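PDB 3M1G: putative glutathione S-transferase from Corynebacterium glutamicum, which probably acts as a glutathione transferase of the ECM4-like, omega-related group, using a cysteine nucleophile in a thioredoxin-like domain. Local coordinates for residues P56-A59 with G60-L64; T76-T79 with R80-G84. All coordinates share one frame; numbering follows the deposited sequence.

Contact 1: residues P56-A59 with G60-L64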
ATOM      1  N   PRO A  56     -19.876  40.418  -9.932  1.00 18.81           N
ATOM      2  CA  PRO A  56     -20.544  40.074 -11.169  1.00 18.93           C
ATOM      3  C   PRO A  56     -19.821  39.038 -11.986  1.00 19.06           C
ATOM      4  O   PRO A  56     -18.596  39.109 -12.119  1.00 19.14           O
ATOM      5  CB  PRO A  56     -20.582  41.408 -11.926  1.00 18.81           C
ATOM      6  CG  PRO A  56     -19.348  42.096 -11.484  1.00 20.71           C
ATOM      7  CD  PRO A  56     -19.186  41.722 -10.025  1.00 18.01           C
ATOM      8  N   VAL A  57     -20.561  38.074 -12.531  1.00 20.01           N
ATOM      9  CA  VAL A  57     -19.961  37.185 -13.557  1.00 20.12           C
ATOM     10  C   VAL A  57     -19.664  38.033 -14.802  1.00 21.09           C
ATOM     11  O   VAL A  57     -20.486  38.870 -15.209  1.00 22.05           O
ATOM     12  CB  VAL A  57     -20.831  35.994 -13.913  1.00 20.22           C
ATOM     13  CG1 VAL A  57     -21.068  35.077 -12.686  1.00 17.49           C
ATOM     14  CG2 VAL A  57     -22.179  36.447 -14.519  1.00 25.24           C
ATOM     15  N   GLU A  58     -18.434  37.916 -15.298  1.00 21.48           N
ATOM     16  CA  GLU A  58     -17.996  38.497 -16.542  1.00 21.48           C
ATOM     17  C   GLU A  58     -16.694  37.851 -16.969  1.00 20.65           C
ATOM     18  O   GLU A  58     -15.952  37.340 -16.126  1.00 21.03           O
ATOM     19  CB  GLU A  58     -17.808  40.022 -16.431  1.00 22.45           C
ATOM     20  CG  GLU A  58     -16.848  40.451 -15.356  1.00 22.05           C
ATOM     21  CD  GLU A  58     -16.755  41.967 -15.215  1.00 22.29           C
ATOM     22  OE1 GLU A  58     -15.990  42.617 -15.974  1.00 21.02           O
ATOM     23  OE2 GLU A  58     -17.422  42.505 -14.285  1.00 20.32           O
ATOM     24  N   ALA A  59     -16.432  37.888 -18.276  1.00 19.40           N
ATOM     25  CA  ALA A  59     -15.263  37.296 -18.855  1.00 20.27           C
ATOM     26  C   ALA A  59     -14.047  38.181 -18.612  1.00 20.91           C
ATOM     27  O   ALA A  59     -14.135  39.410 -18.671  1.00 20.24           O
ATOM     28  CB  ALA A  59     -15.452  37.085 -20.411  1.00 19.94           C
ATOM     29  N   GLY A  60     -12.897  37.557 -18.430  1.00 20.65           N
ATOM     30  CA  GLY A  60     -11.641  38.307 -18.429  1.00 21.85           C
ATOM     31  C   GLY A  60     -11.398  39.111 -17.147  1.00 21.85           C
ATOM     32  O   GLY A  60     -10.536  39.968 -17.148  1.00 22.20           O
ATOM     33  N   ARG A  61     -12.157  38.878 -16.076  1.00 20.00           N
ATOM     34  CA  ARG A  61     -11.939  39.646 -14.843  1.00 20.10           C
ATOM     35  C   ARG A  61     -11.243  38.811 -13.740  1.00 19.86           C
ATOM     36  O   ARG A  61     -10.483  39.362 -12.938  1.00 19.02           O
ATOM     37  CB  ARG A  61     -13.250  40.199 -14.295  1.00 20.35           C
ATOM     38  CG  ARG A  61     -13.091  41.150 -13.080  1.00 20.16           C
ATOM     39  CD  ARG A  61     -14.385  41.879 -12.770  1.00 20.81           C
ATOM     40  NE  ARG A  61     -14.301  42.717 -11.560  1.00 20.72           N
ATOM     41  CZ  ARG A  61     -15.261  43.538 -11.145  1.00 22.60           C
ATOM     42  NH1 ARG A  61     -16.421  43.651 -11.817  1.00 22.75           N
ATOM     43  NH2 ARG A  61     -15.098  44.236 -10.035  1.00 23.56           N
ATOM     44  N   TYR A  62     -11.515  37.518 -13.713  1.00 19.30           N
ATOM     45  CA  TYR A  62     -11.092  36.661 -12.607  1.00 20.14           C
ATOM     46  C   TYR A  62     -10.154  35.533 -13.028  1.00 21.51           C
ATOM     47  O   TYR A  62     -10.186  35.040 -14.180  1.00 20.60           O
ATOM     48  CB  TYR A  62     -12.317  36.039 -11.926  1.00 19.60           C
ATOM     49  CG  TYR A  62     -13.398  37.010 -11.589  1.00 19.55           C
ATOM     50  CD1 TYR A  62     -13.261  37.884 -10.516  1.00 20.57           C
ATOM     51  CD2 TYR A  62     -14.559  37.098 -12.389  1.00 19.95           C
ATOM     52  CE1 TYR A  62     -14.244  38.776 -10.208  1.00 21.09           C
ATOM     53  CE2 TYR A  62     -15.550  37.980 -12.103  1.00 18.79           C
ATOM     54  CZ  TYR A  62     -15.401  38.840 -11.022  1.00 22.04           C
ATOM     55  OH  TYR A  62     -16.404  39.732 -10.717  1.00 20.04           O
ATOM     56  N   ARG A  63      -9.330  35.104 -12.064  1.00 22.63           N
ATOM     57  CA  ARG A  63      -8.390  34.003 -12.246  1.00 22.75           C
ATOM     58  C   ARG A  63      -8.634  32.939 -11.192  1.00 22.70           C
ATOM     59  O   ARG A  63      -8.796  33.255 -10.007  1.00 21.37           O
ATOM     60  CB  ARG A  63      -6.943  34.523 -12.125  1.00 23.75           C
ATOM     61  CG  ARG A  63      -5.861  33.438 -12.146  1.00 26.45           C
ATOM     62  CD  ARG A  63      -4.455  34.054 -12.081  1.00 30.06           C
ATOM     63  NE  ARG A  63      -4.232  34.732 -13.337  1.00 39.62           N
ATOM     64  CZ  ARG A  63      -3.530  34.238 -14.353  1.00 45.54           C
ATOM     65  NH1 ARG A  63      -2.870  33.088 -14.252  1.00 47.18           N
ATOM     66  NH2 ARG A  63      -3.442  34.951 -15.466  1.00 50.46           N
ATOM     67  N   LEU A  64      -8.674  31.677 -11.634  1.00 22.05           N
ATOM     68  CA  LEU A  64      -8.703  30.551 -10.720  1.00 22.05           C
ATOM     69  C   LEU A  64      -7.259  30.194 -10.354  1.00 21.72           C
ATOM     70  O   LEU A  64      -6.438  29.921 -11.225  1.00 21.08           O
ATOM     71  CB  LEU A  64      -9.401  29.341 -11.337  1.00 21.54           C
ATOM     72  CG  LEU A  64      -9.447  28.066 -10.497  1.00 21.39           C
ATOM     73  CD1 LEU A  64     -10.289  28.284  -9.221  1.00 20.60           C
ATOM     74  CD2 LEU A  64     -10.003  26.888 -11.366  1.00 19.65           C
TER
HETATM   75  O   HOH W   1     -13.371  36.297 -15.474  1.00 17.63           O
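Pro-56, Glu-58, Arg-61 and Tyr-62 meet round the turn that links strand 53-56 to strand 62-66, the first strand of the beta-alpha-beta unit of the thioredoxin-like domain. The charged contact is a salt bridge, Glu-58 OE2 to Arg-61 NH1 at 2.9 Å. Glu-58 OE2 lies at the guanidinium edge, almost in its plane, whereas NH1 approaches OE2 from above the carboxylate plane; the two planes are 82° apart. With CG between the backbone N and the carbonyl carbon (chi1 57°), the otherwise extended Glu-58 chain brings its carboxylate to Arg-61, whose own extended chain passes it at a slant. Both charges have further partners: Gly-42 N donates to OE2, Ser-43 O accepts from NH1, and Glu-143 forms a second salt bridge with Arg-61 NE.

Among the uncharged polar contacts, the Tyr-62 hydroxyl donates to the carbonyl of Pro-56, OH to O 2.7 Å, with that oxygen at the ring edge. A water bridges the turn, donating to Glu-58 O and accepting from Tyr-62 N, its oxygen 2.8 Å from that N. Gly-60, with positive phi (75°), carries the chain round between Glu-58 and Tyr-62.

Van der Waals contacts complete the turn. The Pro-56 ring crosses Arg-61 and Tyr-62 at about right angles, its CD 3.5 Å from Tyr-62 OH. The aliphatic part of Arg-61 is shared: CD lies 3.4 Å from Glu-58 CD, and CG sits 3.8 Å above the centre of one face of the Tyr-62 ring.

Contact 2: residues T76-T79 with R80-G84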
ATOM      1  N   THR A  76     -12.311  22.310  -8.708  1.00 20.22           N
ATOM      2  CA  THR A  76     -12.531  23.546  -9.432  1.00 20.75           C
ATOM      3  C   THR A  76     -11.981  23.489 -10.832  1.00 21.21           C
ATOM      4  O   THR A  76     -12.602  24.045 -11.792  1.00 20.93           O
ATOM      5  CB  THR A  76     -11.999  24.822  -8.658  1.00 20.05           C
ATOM      6  OG1 THR A  76     -10.573  24.905  -8.678  1.00 21.72           O
ATOM      7  CG2 THR A  76     -12.441  24.835  -7.241  1.00 21.25           C
ATOM      8  N   VAL A  77     -10.844  22.810 -10.989  1.00 21.31           N
ATOM      9  CA  VAL A  77     -10.213  22.654 -12.307  1.00 21.27           C
ATOM     10  C   VAL A  77     -11.031  21.744 -13.213  1.00 21.74           C
ATOM     11  O   VAL A  77     -11.254  22.046 -14.406  1.00 21.56           O
ATOM     12  CB  VAL A  77      -8.741  22.182 -12.193  1.00 21.85           C
ATOM     13  CG1 VAL A  77      -8.088  21.958 -13.599  1.00 21.33           C
ATOM     14  CG2 VAL A  77      -7.937  23.201 -11.409  1.00 21.86           C
ATOM     15  N   ILE A  78     -11.521  20.649 -12.647  1.00 21.73           N
ATOM     16  CA  ILE A  78     -12.330  19.693 -13.408  1.00 20.76           C
ATOM     17  C   ILE A  78     -13.622  20.415 -13.888  1.00 20.93           C
ATOM     18  O   ILE A  78     -14.020  20.275 -15.030  1.00 18.99           O
ATOM     19  CB  ILE A  78     -12.747  18.477 -12.529  1.00 20.52           C
ATOM     20  CG1 ILE A  78     -11.526  17.576 -12.183  1.00 22.31           C
ATOM     21  CG2 ILE A  78     -13.790  17.675 -13.203  1.00 16.71           C
ATOM     22  CD1 ILE A  78     -11.766  16.603 -10.935  1.00 20.88           C
ATOM     23  N   THR A  79     -14.261  21.157 -12.985  1.00 21.38           N
ATOM     24  CA  THR A  79     -15.531  21.791 -13.289  1.00 21.36           C
ATOM     25  C   THR A  79     -15.321  22.871 -14.365  1.00 21.66           C
ATOM     26  O   THR A  79     -16.097  22.957 -15.321  1.00 20.81           O
ATOM     27  CB  THR A  79     -16.161  22.357 -12.015  1.00 22.18           C
ATOM     28  OG1 THR A  79     -16.350  21.282 -11.074  1.00 21.18           O
ATOM     29  CG2 THR A  79     -17.516  23.029 -12.313  1.00 19.25           C
ATOM     30  N   ARG A  80     -14.262  23.663 -14.218  1.00 21.07           N
ATOM     31  CA  ARG A  80     -13.908  24.683 -15.208  1.00 21.37           C
ATOM     32  C   ARG A  80     -13.739  24.088 -16.602  1.00 21.94           C
ATOM     33  O   ARG A  80     -14.241  24.648 -17.604  1.00 21.20           O
ATOM     34  CB  ARG A  80     -12.670  25.471 -14.784  1.00 20.71           C
ATOM     35  CG  ARG A  80     -12.144  26.524 -15.763  1.00 20.43           C
ATOM     36  CD  ARG A  80     -11.027  27.310 -15.152  1.00 21.42           C
ATOM     37  NE  ARG A  80     -10.241  28.111 -16.104  1.00 19.55           N
ATOM     38  CZ  ARG A  80      -9.172  27.682 -16.779  1.00 20.96           C
ATOM     39  NH1 ARG A  80      -8.730  26.430 -16.679  1.00 20.84           N
ATOM     40  NH2 ARG A  80      -8.536  28.519 -17.577  1.00 19.43           N
ATOM     41  N   ARG A  81     -13.046  22.959 -16.680  1.00 21.61           N
ATOM     42  CA  ARG A  81     -12.897  22.276 -17.954  1.00 21.06           C
ATOM     43  C   ARG A  81     -14.224  21.686 -18.499  1.00 21.21           C
ATOM     44  O   ARG A  81     -14.558  21.879 -19.681  1.00 21.34           O
ATOM     45  CB  ARG A  81     -11.815  21.217 -17.867  1.00 21.83           C
ATOM     46  CG  ARG A  81     -11.619  20.422 -19.165  1.00 20.93           C
ATOM     47  CD  ARG A  81     -10.196  19.981 -19.396  1.00 23.47           C
ATOM     48  NE  ARG A  81     -10.139  19.198 -20.627  1.00 24.57           N
ATOM     49  CZ  ARG A  81     -10.218  19.717 -21.855  1.00 23.90           C
ATOM     50  NH1 ARG A  81     -10.298  21.042 -22.055  1.00 23.34           N
ATOM     51  NH2 ARG A  81     -10.184  18.910 -22.897  1.00 23.25           N
ATOM     52  N   LEU A  82     -14.973  20.971 -17.666  1.00 19.99           N
ATOM     53  CA  LEU A  82     -16.186  20.343 -18.115  1.00 20.71           C
ATOM     54  C   LEU A  82     -17.159  21.367 -18.679  1.00 20.42           C
ATOM     55  O   LEU A  82     -17.797  21.118 -19.705  1.00 20.38           O
ATOM     56  CB  LEU A  82     -16.855  19.563 -16.984  1.00 20.99           C
ATOM     57  CG  LEU A  82     -16.260  18.198 -16.609  1.00 20.40           C
ATOM     58  CD1 LEU A  82     -16.973  17.668 -15.371  1.00 19.21           C
ATOM     59  CD2 LEU A  82     -16.405  17.229 -17.786  1.00 18.18           C
ATOM     60  N   LEU A  83     -17.252  22.531 -18.021  1.00 19.80           N
ATOM     61  CA  LEU A  83     -18.222  23.550 -18.412  1.00 19.66           C
ATOM     62  C   LEU A  83     -17.774  24.465 -19.536  1.00 20.54           C
ATOM     63  O   LEU A  83     -18.599  25.199 -20.074  1.00 21.53           O
ATOM     64  CB  LEU A  83     -18.627  24.395 -17.202  1.00 18.48           C
ATOM     65  CG  LEU A  83     -19.302  23.552 -16.097  1.00 19.53           C
ATOM     66  CD1 LEU A  83     -19.584  24.475 -14.885  1.00 17.93           C
ATOM     67  CD2 LEU A  83     -20.589  22.878 -16.590  1.00 17.77           C
ATOM     68  N   GLY A  84     -16.484  24.461 -19.863  1.00 20.20           N
ATOM     69  CA  GLY A  84     -15.955  25.329 -20.914  1.00 20.54           C
ATOM     70  C   GLY A  84     -15.791  26.760 -20.452  1.00 20.85           C
ATOM     71  O   GLY A  84     -16.101  27.697 -21.197  1.00 20.74           O
TER
HETATM   72  O   HOH W   2      -9.791  23.859 -15.957  1.00 21.62           O
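Residues 76-83 form the last two turns of helix 71-83, where the carbonyls of Thr-76, Val-77, Ile-78 and Thr-79 accept from the amides of Arg-80, Arg-81, Leu-82 and Leu-83 in regular i to i+4 bonds, and a Schellman motif at Gly-84 ends the helix. This is the helix of the beta-alpha-beta unit between strands 62-66 and 90-93 in the thioredoxin-like domain, and all eight residues are buried. Gly-84 turns out with positive phi (77°), its N bonded to Arg-81 O and weakly to Arg-80 O.

Two pairs meet through methyl groups, each one turn apart, lying side by side and pointing the same way. Ile-78 CG2 meets Leu-82 CD1 at 3.9 Å, on the side covered by Ile-246 of helix 243-253. Thr-79 turns its methyl toward the C-terminal end of the helix, CG2 trans to its own N, and this methyl touches Leu-83 CD1 at 3.6 Å, next to helix 154-163. The Thr-79 hydroxyl instead bonds back to Arg-75 O.

Arg-81 forms salt bridges with Asp-291 and Glu-86; Arg-80 forms one with Glu-352 through NH1, and its NE bonds to Ile-89 O. Extended to NE, Arg-80 also reaches back through a water, which accepts from its NH1 at 2.9 Å and donates to Val-77 O at 2.8 Å, giving that carbonyl a second donor besides Arg-81 N.

How the contacts relate
From the N terminus the chain first makes contact 1, a short turn closed within residues 56-62, and then runs along strand 62-66 into helix 71-83, whose final turns make contact 2. The two are in series, neither nesting nor crossing, with centres about 14 Å apart. Contact 1 joins the small sheet containing strand 53-56 to the four-stranded sheet; contact 2 leads out of the helix toward strand 90-93, which runs parallel to strand 62-66. They meet directly at Leu-64, whose CD2 packs 3.4 Å from Thr-76 OG1, a hydroxyl hydrogen-bonded to Ala-73 O, and 3.9 Å from Arg-80 CD, setting the helix against the sheet.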